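Long-range contacts in uncharacterized HTH-type transcriptional regulator yydK (Bacillus subtilis subsp. subtilis, PDB 3BWG), which probably binds DNA through a winged helix-turn-helix domain and regulates transcription, with a UTRA domain completing the chain: residues K201-S206 with Y218-Y223; Y144-V149 with Q214-Y218; G76-L81 with S228-V232. One frame throughout, in Å; residues are numbered along the deposited sequence.

Contact 1: residues K201-S206 with Y218-Y223; sequences KLYIES and YSKISY. With EDO (1,2-ethanediol), chain I; EDO (1,2-ethanediol), chain H.
Tyr203 swings its CG opposite the backbone N (chi1 170°), which lays the ring alongside the Lys220 side chain. Lys220 bends at chi3 (56°) and again at chi4, folding NZ back to donate to Tyr203 OH over 3.2 Å, while its CG lies 3.4 Å from the same oxygen. The ammonium group also forms a salt bridge with Glu110, so the phenol is a secondary partner. Next along this face, Glu205 and Tyr218 run side by side with carboxylate and ring planes 60° apart, and OE2 meets the edge of the ring, in its plane, at the hydroxyl. The modelled separation of Tyr218 OH and Glu205 OE2 is implausibly short, so the bond from the hydroxyl to the acid is best treated as doubtful in its detail. Glu205 OE1 reaches Arg74 of the second subunit in a salt bridge. The other face is mainly apolar at one end, where Ile204 CD1 packs 3.7 Å from Tyr223 CE2, and Ile221 CG2 lies over one face of that ring. Toward the far end a water links Ile204 O (2.7 Å) with Ser206 OG and Ser219 OG, filling in between two serines whose hydroxyls do not meet. Between the faces, Ile204 N to Ile221 O (2.8 Å) and Ile221 N to Ile204 O (2.9 Å) make one hydrogen-bonded pair; Ser206 and Ser219 make another. This is regular antiparallel pairing within the 200-210/215-224 beta hairpin, part of the six-stranded sheet of the UTRA domain.

Contact 2: residues Y144-V149 with Q214-Y218; sequences YTKSIV and QPFDY
Thr145, which lies opposite Phe216, has a carbonyl oxygen gripped by two amides of its own loop: Ile148 N at 3.1 Å and Val149 N at 2.9 Å reach Thr145 O. This turn takes the chain out of strand 135-145 and holds Ile148 against the neighbouring strand. Thr145 N donates to Phe216 O over 3.2 Å, from above the carbonyl plane rather than within it. Beyond it a water links the Thr145 hydroxyl to the Pro215 carbonyl, accepting a hydrogen bond from Thr145 OG1 and donating to Pro215 O at 2.6 Å. Ile148 CD1 pushes in beside this bridge, 3.3 Å from Pro215 O, and lies over the face of the Gln214 amide, 3.2 Å from NE2, the two side chains coming from opposite directions; its CG2 packs 3.9 Å from Phe216 CB, the two side chains crossing at about a right angle. On the other flank Tyr144 and Asp217 form a non-hydrogen-bonded pair and point the same way. Their ring and carboxylate planes are only 30° apart, with OD1 over one face of the ring and Asp217 CG 3.4 Å from Tyr144 CE1. Asp217 CG stands opposite its backbone N (chi1 168°), which carries the acid along the ring. Ile161 and Phe162 of helix 161-167 pack on Tyr144 and Asp217 respectively. Here strand 135-145 ends in a turn beside the start of strand 215-224, its antiparallel neighbour in the large UTRA-domain sheet.

Contact 3: residues G76-L81 with S228-V232; sequences GYISLL and SQFVV. With EDO (1,2-ethanediol), chain I.
Phe230 stands beside Ile78, both side chains pointing the same way. Its CB lies 3.4 Å from Ile78 O and also touches Leu80 CB. Farther out, CD1 runs along Ile78 CB (3.7 Å) and CE1 reaches Ile78 CD1 (3.8 Å). On the other side CE2 meets O1 of an ethanediol, probably from the crystallisation liquor, which is hydrogen-bonded to Ser228 OG. CZ ends near Ile78 CD1 again and the ring meets Tyr223 edge-to-face. An alanine here would remove the ring and would probably leave Ile78 and Tyr223 facing a gap. Backbone bonds between the two parallel strands fix the pairing: Ile78 N to Gln229 O, Val231 N to Ile78 O, and Leu80 N to Val231 O, each 2.9 Å, the last nearly straight at 173°. On the face away from Phe230, Val231 CG1 packs 3.6 Å from Tyr77 CB, and the Tyr77 ring stands almost perpendicular (87°) to the Gln229 amide; the hydroxyl bonds His181 of the second subunit. Phe230 to Val232 pair antiparallel with a strand of that subunit. Main-chain bonds thus set the register while aliphatic and aromatic carbon fills the space around them, joining residues 76-81 to a strand that continues its pairing into the second subunit.

Overall arrangement
All three contacts are largely buried, but they differ in chemistry. Contacts 1 and 2 share strand 215-224 and Tyr218, pairing that strand with its two neighbours in the large sheet: contact 1 does so along a regular stretch, with charged and phenolic groups on one face, whereas contact 2 lies at the sheet's end, its centre about 17 Å from the centre of the chain, where a turn, a water and the exposed Gln214 take over. Contact 3, nearer the centre, is parallel and mostly apolar, and closes a loop in the chain that encloses the other two. It meets contact 1 through Leu202, Ile204 and Tyr223, whereas contact 2 stays about 12 Å away by nearest atoms.

Contact 1: residues K201-S206 with Y218-Y223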
loop_
_atom_site.group_PDB
_atom_site.type_symbol
_atom_site.label_atom_id
_atom_site.label_comp_id
_atom_site.label_asym_id
_atom_site.label_seq_id
_atom_site.Cartn_x
_atom_site.Cartn_y
_atom_site.Cartn_z
ATOM N N LYS B 201 0.231 -7.219 17.992
ATOM C CA LYS B 201 1.219 -6.411 17.237
ATOM C C LYS B 201 1.037 -6.623 15.737
ATOM O O LYS B 201 0.622 -7.703 15.284
ATOM C CB LYS B 201 2.664 -6.794 17.603
ATOM C CG LYS B 201 2.891 -8.282 17.427
ATOM C CD LYS B 201 4.315 -8.663 17.248
ATOM C CE LYS B 201 4.363 -10.078 16.737
ATOM N NZ LYS B 201 5.489 -10.787 17.333
ATOM N N LEU B 202 1.338 -5.576 14.995
ATOM C CA LEU B 202 1.588 -5.677 13.581
ATOM C C LEU B 202 3.083 -5.896 13.401
ATOM O O LEU B 202 3.923 -5.177 13.969
ATOM C CB LEU B 202 1.158 -4.410 12.862
ATOM C CG LEU B 202 1.252 -4.353 11.334
ATOM C CD1 LEU B 202 0.460 -5.474 10.569
ATOM C CD2 LEU B 202 0.915 -2.895 10.856
ATOM N N TYR B 203 3.379 -6.947 12.657
ATOM C CA TYR B 203 4.720 -7.382 12.437
ATOM C C TYR B 203 4.987 -7.364 10.934
ATOM O O TYR B 203 4.370 -8.090 10.168
ATOM C CB TYR B 203 4.909 -8.795 13.028
ATOM C CG TYR B 203 6.217 -9.401 12.605
ATOM C CD1 TYR B 203 7.416 -8.760 12.934
ATOM C CD2 TYR B 203 6.274 -10.569 11.836
ATOM C CE1 TYR B 203 8.647 -9.260 12.512
ATOM C CE2 TYR B 203 7.517 -11.097 11.423
ATOM C CZ TYR B 203 8.693 -10.423 11.783
ATOM O OH TYR B 203 9.953 -10.871 11.446
ATOM N N ILE B 204 5.892 -6.503 10.507
ATOM C CA ILE B 204 6.158 -6.323 9.066
ATOM C C ILE B 204 7.589 -6.662 8.757
ATOM O O ILE B 204 8.499 -6.180 9.465
ATOM C CB ILE B 204 5.902 -4.829 8.630
ATOM C CG1 ILE B 204 4.510 -4.371 9.094
ATOM C CG2 ILE B 204 6.178 -4.594 7.060
ATOM C CD1 ILE B 204 4.146 -3.005 8.656
ATOM N N GLU B 205 7.775 -7.490 7.719
ATOM C CA GLU B 205 9.056 -7.669 7.043
ATOM C C GLU B 205 9.114 -6.939 5.729
ATOM O O GLU B 205 8.225 -7.118 4.863
ATOM C CB GLU B 205 9.338 -9.139 6.802
ATOM C CG GLU B 205 9.441 -9.919 8.079
ATOM C CD GLU B 205 9.268 -11.384 7.808
ATOM O OE1 GLU B 205 8.115 -11.863 7.727
ATOM O OE2 GLU B 205 10.289 -12.057 7.599
ATOM N N SER B 206 10.159 -6.115 5.570
ATOM C CA SER B 206 10.331 -5.336 4.374
ATOM C C SER B 206 11.614 -5.677 3.621
ATOM O O SER B 206 12.676 -5.847 4.216
ATOM C CB SER B 206 10.349 -3.840 4.698
ATOM O OG SER B 206 9.214 -3.488 5.464
ATOM N N TYR B 218 16.894 -5.521 4.616
ATOM C CA TYR B 218 15.836 -6.380 5.072
ATOM C C TYR B 218 15.606 -5.985 6.506
ATOM O O TYR B 218 16.545 -5.992 7.317
ATOM C CB TYR B 218 16.274 -7.851 5.011
ATOM C CG TYR B 218 15.306 -8.803 5.638
ATOM C CD1 TYR B 218 13.986 -8.878 5.180
ATOM C CD2 TYR B 218 15.705 -9.659 6.668
ATOM C CE1 TYR B 218 13.080 -9.744 5.760
ATOM C CE2 TYR B 218 14.825 -10.534 7.236
ATOM C CZ TYR B 218 13.518 -10.585 6.770
ATOM O OH TYR B 218 12.620 -11.491 7.319
ATOM N N SER B 219 14.356 -5.670 6.832
ATOM C CA SER B 219 14.010 -5.292 8.193
ATOM C C SER B 219 12.814 -6.096 8.724
ATOM O O SER B 219 11.949 -6.583 7.955
ATOM C CB SER B 219 13.757 -3.784 8.271
ATOM O OG SER B 219 12.497 -3.485 7.727
ATOM N N LYS B 220 12.799 -6.250 10.051
ATOM C CA LYS B 220 11.765 -6.958 10.790
ATOM C C LYS B 220 11.299 -6.020 11.867
ATOM O O LYS B 220 12.079 -5.647 12.737
ATOM C CB LYS B 220 12.366 -8.191 11.424
ATOM C CG LYS B 220 12.744 -9.224 10.367
ATOM C CD LYS B 220 13.857 -10.155 10.844
ATOM C CE LYS B 220 13.538 -10.861 12.135
ATOM N NZ LYS B 220 12.888 -12.168 11.871
ATOM N N ILE B 221 10.026 -5.629 11.816
ATOM C CA ILE B 221 9.518 -4.616 12.736
ATOM C C ILE B 221 8.206 -5.009 13.407
ATOM O O ILE B 221 7.277 -5.518 12.769
ATOM C CB ILE B 221 9.339 -3.301 12.025
ATOM C CG1 ILE B 221 10.637 -2.930 11.264
ATOM C CG2 ILE B 221 8.935 -2.182 13.064
ATOM C CD1 ILE B 221 10.640 -1.578 10.578
ATOM N N SER B 222 8.161 -4.806 14.714
ATOM C CA SER B 222 6.937 -4.954 15.473
ATOM C C SER B 222 6.526 -3.575 15.982
ATOM O O SER B 222 7.299 -2.925 16.678
ATOM C CB SER B 222 7.169 -5.900 16.665
ATOM O OG SER B 222 7.454 -7.197 16.193
ATOM N N TYR B 223 5.303 -3.165 15.666
ATOM C CA TYR B 223 4.782 -1.896 16.120
ATOM C C TYR B 223 3.950 -1.967 17.408
ATOM O O TYR B 223 3.295 -2.989 17.700
ATOM C CB TYR B 223 3.974 -1.240 14.988
ATOM C CG TYR B 223 4.817 -0.876 13.764
ATOM C CD1 TYR B 223 5.405 0.376 13.673
ATOM C CD2 TYR B 223 5.009 -1.780 12.704
ATOM C CE1 TYR B 223 6.206 0.729 12.556
ATOM C CE2 TYR B 223 5.797 -1.441 11.565
ATOM C CZ TYR B 223 6.372 -0.163 11.504
ATOM O OH TYR B 223 7.159 0.238 10.437
HETATM C C1 EDO I . -0.266 -1.677 15.364
HETATM O O1 EDO I . -0.032 -0.636 14.464
HETATM C C2 EDO I . 1.082 -2.305 15.583
HETATM O O2 EDO I . 0.823 -3.384 16.432
HETATM C C1 EDO H . 10.959 -7.155 15.122
HETATM O O1 EDO H . 10.054 -7.750 16.045
HETATM C C2 EDO H . 12.357 -7.510 15.568
HETATM O O2 EDO H . 12.562 -8.891 15.244
HETATM O O HOH W 1 9.817 -4.217 8.228
#

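Contact 2: residues Y144-V149 with Q214-Y218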
loop_
_atom_site.group_PDB
_atom_site.type_symbol
_atom_site.label_atom_id
_atom_site.label_comp_id
_atom_site.label_asym_id
_atom_site.label_seq_id
_atom_site.Cartn_x
_atom_site.Cartn_y
_atom_site.Cartn_z
ATOM N N TYR B 144 21.667 -4.750 6.541
ATOM C CA TYR B 144 22.085 -4.036 5.332
ATOM C C TYR B 144 23.275 -4.696 4.732
ATOM O O TYR B 144 24.244 -4.914 5.425
ATOM C CB TYR B 144 22.469 -2.597 5.695
ATOM C CG TYR B 144 21.327 -1.856 6.292
ATOM C CD1 TYR B 144 20.551 -0.962 5.528
ATOM C CD2 TYR B 144 21.002 -2.049 7.617
ATOM C CE1 TYR B 144 19.473 -0.295 6.113
ATOM C CE2 TYR B 144 19.955 -1.405 8.201
ATOM C CZ TYR B 144 19.200 -0.538 7.460
ATOM O OH TYR B 144 18.163 0.063 8.121
ATOM N N THR B 145 23.220 -4.968 3.433
ATOM C CA THR B 145 24.373 -5.548 2.701
ATOM C C THR B 145 25.522 -4.579 2.753
ATOM O O THR B 145 25.395 -3.498 2.255
ATOM C CB THR B 145 24.017 -5.874 1.239
ATOM O OG1 THR B 145 22.852 -6.718 1.219
ATOM C CG2 THR B 145 25.168 -6.621 0.547
ATOM N N LYS B 146 26.620 -4.962 3.390
ATOM C CA LYS B 146 27.751 -4.064 3.653
ATOM C C LYS B 146 28.511 -3.591 2.388
ATOM O O LYS B 146 29.019 -2.473 2.337
ATOM C CB LYS B 146 28.712 -4.709 4.674
ATOM C CG LYS B 146 29.691 -3.718 5.239
ATOM C CD LYS B 146 30.383 -4.186 6.455
ATOM C CE LYS B 146 31.525 -3.259 6.799
ATOM N NZ LYS B 146 32.667 -3.341 5.818
ATOM N N SER B 147 28.561 -4.424 1.348
ATOM C CA SER B 147 29.262 -4.029 0.131
ATOM C C SER B 147 28.430 -2.995 -0.634
ATOM O O SER B 147 28.938 -2.309 -1.506
ATOM C CB SER B 147 29.599 -5.239 -0.725
ATOM O OG SER B 147 28.430 -5.925 -1.115
ATOM N N ILE B 148 27.152 -2.874 -0.266
ATOM C CA ILE B 148 26.293 -1.779 -0.753
ATOM C C ILE B 148 26.306 -0.572 0.230
ATOM O O ILE B 148 26.650 0.530 -0.143
ATOM C CB ILE B 148 24.839 -2.259 -0.990
ATOM C CG1 ILE B 148 24.846 -3.437 -1.996
ATOM C CG2 ILE B 148 23.972 -1.041 -1.480
ATOM C CD1 ILE B 148 23.460 -4.035 -2.334
ATOM N N VAL B 149 25.909 -0.801 1.478
ATOM C CA VAL B 149 25.854 0.268 2.503
ATOM C C VAL B 149 27.153 0.168 3.267
ATOM O O VAL B 149 27.297 -0.644 4.197
ATOM C CB VAL B 149 24.662 0.062 3.439
ATOM C CG1 VAL B 149 24.602 1.179 4.447
ATOM C CG2 VAL B 149 23.340 -0.079 2.615
ATOM N N GLN B 214 18.569 -4.829 -7.026
ATOM C CA GLN B 214 19.390 -5.415 -5.970
ATOM C C GLN B 214 18.897 -5.076 -4.518
ATOM O O GLN B 214 18.818 -3.873 -4.145
ATOM C CB GLN B 214 20.794 -4.910 -6.216
ATOM C CG GLN B 214 21.885 -5.522 -5.375
ATOM C CD GLN B 214 23.303 -5.046 -5.803
ATOM O OE1 GLN B 214 23.457 -4.317 -6.782
ATOM N NE2 GLN B 214 24.316 -5.459 -5.066
ATOM N N PRO B 215 18.583 -6.121 -3.676
ATOM C CA PRO B 215 18.181 -5.781 -2.298
ATOM C C PRO B 215 19.326 -5.088 -1.581
ATOM O O PRO B 215 20.492 -5.392 -1.856
ATOM C CB PRO B 215 17.939 -7.142 -1.633
ATOM C CG PRO B 215 17.804 -8.128 -2.728
ATOM C CD PRO B 215 18.609 -7.584 -3.894
ATOM N N PHE B 216 19.003 -4.173 -0.663
ATOM C CA PHE B 216 20.034 -3.541 0.186
ATOM C C PHE B 216 19.701 -3.563 1.686
ATOM O O PHE B 216 20.606 -3.415 2.518
ATOM C CB PHE B 216 20.375 -2.095 -0.271
ATOM C CG PHE B 216 19.276 -1.074 -0.011
ATOM C CD1 PHE B 216 19.230 -0.349 1.184
ATOM C CD2 PHE B 216 18.316 -0.823 -0.971
ATOM C CE1 PHE B 216 18.243 0.595 1.445
ATOM C CE2 PHE B 216 17.289 0.132 -0.727
ATOM C CZ PHE B 216 17.265 0.835 0.497
ATOM N N ASP B 217 18.419 -3.751 2.018
ATOM C CA ASP B 217 17.915 -3.639 3.416
ATOM C C ASP B 217 16.753 -4.629 3.641
ATOM O O ASP B 217 15.789 -4.628 2.900
ATOM C CB ASP B 217 17.485 -2.177 3.668
ATOM C CG ASP B 217 16.681 -1.963 4.976
ATOM O OD1 ASP B 217 16.589 -2.826 5.847
ATOM O OD2 ASP B 217 16.177 -0.848 5.158
ATOM N N TYR B 218 16.894 -5.521 4.616
ATOM C CA TYR B 218 15.836 -6.380 5.072
ATOM C C TYR B 218 15.606 -5.985 6.506
ATOM O O TYR B 218 16.545 -5.992 7.317
ATOM C CB TYR B 218 16.274 -7.851 5.011
ATOM C CG TYR B 218 15.306 -8.803 5.638
ATOM C CD1 TYR B 218 13.986 -8.878 5.180
ATOM C CD2 TYR B 218 15.705 -9.659 6.668
ATOM C CE1 TYR B 218 13.080 -9.744 5.760
ATOM C CE2 TYR B 218 14.825 -10.534 7.236
ATOM C CZ TYR B 218 13.518 -10.585 6.770
ATOM O OH TYR B 218 12.620 -11.491 7.319
HETATM O O HOH W 2 15.347 0.143 8.363
HETATM O O HOH W 3 22.111 -7.368 -1.311
#

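Contact 3: residues G76-L81 with S228-V232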
loop_
_atom_site.group_PDB
_atom_site.type_symbol
_atom_site.label_atom_id
_atom_site.label_comp_id
_atom_site.label_asym_id
_atom_site.label_seq_id
_atom_site.Cartn_x
_atom_site.Cartn_y
_atom_site.Cartn_z
ATOM N N GLY B 76 -3.018 11.641 11.006
ATOM C CA GLY B 76 -2.359 10.898 12.092
ATOM C C GLY B 76 -2.090 9.456 11.786
ATOM O O GLY B 76 -1.731 8.690 12.685
ATOM N N TYR B 77 -2.304 9.079 10.525
ATOM C CA TYR B 77 -1.937 7.746 9.984
ATOM C C TYR B 77 -0.507 7.771 9.390
ATOM O O TYR B 77 -0.112 8.721 8.704
ATOM C CB TYR B 77 -2.940 7.294 8.899
ATOM C CG TYR B 77 -4.306 6.868 9.414
ATOM C CD1 TYR B 77 -4.561 5.536 9.729
ATOM C CD2 TYR B 77 -5.347 7.783 9.568
ATOM C CE1 TYR B 77 -5.789 5.100 10.178
ATOM C CE2 TYR B 77 -6.608 7.341 10.027
ATOM C CZ TYR B 77 -6.806 6.007 10.328
ATOM O OH TYR B 77 -8.017 5.539 10.775
ATOM N N ILE B 78 0.271 6.733 9.690
ATOM C CA ILE B 78 1.616 6.588 9.115
ATOM C C ILE B 78 1.449 5.951 7.734
ATOM O O ILE B 78 0.713 4.958 7.543
ATOM C CB ILE B 78 2.560 5.683 9.962
ATOM C CG1 ILE B 78 2.726 6.220 11.402
ATOM C CG2 ILE B 78 3.936 5.470 9.244
ATOM C CD1 ILE B 78 2.829 5.077 12.416
ATOM N N SER B 79 2.109 6.564 6.773
ATOM C CA SER B 79 2.147 6.053 5.434
ATOM C C SER B 79 2.859 4.687 5.409
ATOM O O SER B 79 4.043 4.557 5.706
ATOM C CB SER B 79 2.819 7.077 4.524
ATOM O OG SER B 79 2.988 6.462 3.261
ATOM N N LEU B 80 2.109 3.647 5.122
ATOM C CA LEU B 80 2.686 2.314 5.155
ATOM C C LEU B 80 3.828 2.188 4.137
ATOM O O LEU B 80 4.875 1.604 4.441
ATOM C CB LEU B 80 1.588 1.288 4.900
ATOM C CG LEU B 80 1.941 -0.198 4.926
ATOM C CD1 LEU B 80 2.298 -0.716 6.304
ATOM C CD2 LEU B 80 0.767 -0.928 4.344
ATOM N N LEU B 81 3.644 2.762 2.944
ATOM C CA LEU B 81 4.658 2.758 1.898
ATOM C C LEU B 81 5.511 4.033 1.973
ATOM O O LEU B 81 4.975 5.135 1.959
ATOM C CB LEU B 81 4.004 2.591 0.489
ATOM C CG LEU B 81 3.082 1.346 0.304
ATOM C CD1 LEU B 81 2.504 1.230 -1.110
ATOM C CD2 LEU B 81 3.792 0.022 0.665
ATOM N N SER B 228 0.173 3.487 16.788
ATOM C CA SER B 228 0.388 3.436 15.315
ATOM C C SER B 228 -0.833 2.904 14.575
ATOM O O SER B 228 -1.624 2.123 15.122
ATOM C CB SER B 228 1.630 2.616 15.006
ATOM O OG SER B 228 1.399 1.291 15.402
ATOM N N GLN B 229 -1.040 3.421 13.374
ATOM C CA GLN B 229 -2.075 2.948 12.476
ATOM C C GLN B 229 -1.637 3.518 11.179
ATOM O O GLN B 229 -0.999 4.575 11.189
ATOM C CB GLN B 229 -3.456 3.490 12.803
ATOM C CG GLN B 229 -3.514 4.970 13.193
ATOM C CD GLN B 229 -3.241 5.168 14.658
ATOM O OE1 GLN B 229 -3.789 4.440 15.486
ATOM N NE2 GLN B 229 -2.406 6.132 14.999
ATOM N N PHE B 230 -2.003 2.841 10.077
ATOM C CA PHE B 230 -1.370 3.042 8.754
ATOM C C PHE B 230 -2.346 3.331 7.635
ATOM O O PHE B 230 -3.462 2.860 7.655
ATOM C CB PHE B 230 -0.482 1.837 8.368
ATOM C CG PHE B 230 0.539 1.516 9.421
ATOM C CD1 PHE B 230 1.808 2.102 9.383
ATOM C CD2 PHE B 230 0.225 0.654 10.461
ATOM C CE1 PHE B 230 2.735 1.887 10.391
ATOM C CE2 PHE B 230 1.167 0.400 11.477
ATOM C CZ PHE B 230 2.434 1.056 11.424
ATOM N N VAL B 231 -1.918 4.149 6.692
ATOM C CA VAL B 231 -2.669 4.368 5.501
ATOM C C VAL B 231 -1.860 3.949 4.255
ATOM O O VAL B 231 -0.611 3.988 4.219
ATOM C CB VAL B 231 -3.226 5.835 5.397
ATOM C CG1 VAL B 231 -2.086 6.938 5.428
ATOM C CG2 VAL B 231 -4.086 5.975 4.168
ATOM N N VAL B 232 -2.609 3.518 3.240
ATOM C CA VAL B 232 -2.077 3.264 1.935
ATOM C C VAL B 232 -3.099 3.673 0.888
ATOM O O VAL B 232 -4.328 3.434 1.037
ATOM C CB VAL B 232 -1.533 1.815 1.792
ATOM C CG1 VAL B 232 -2.435 0.865 2.400
ATOM C CG2 VAL B 232 -1.144 1.481 0.317
HETATM C C1 EDO I . -0.266 -1.677 15.364
HETATM O O1 EDO I . -0.032 -0.636 14.464
HETATM C C2 EDO I . 1.082 -2.305 15.583
HETATM O O2 EDO I . 0.823 -3.384 16.432
HETATM O O HOH W 4 -0.449 6.818 13.549
#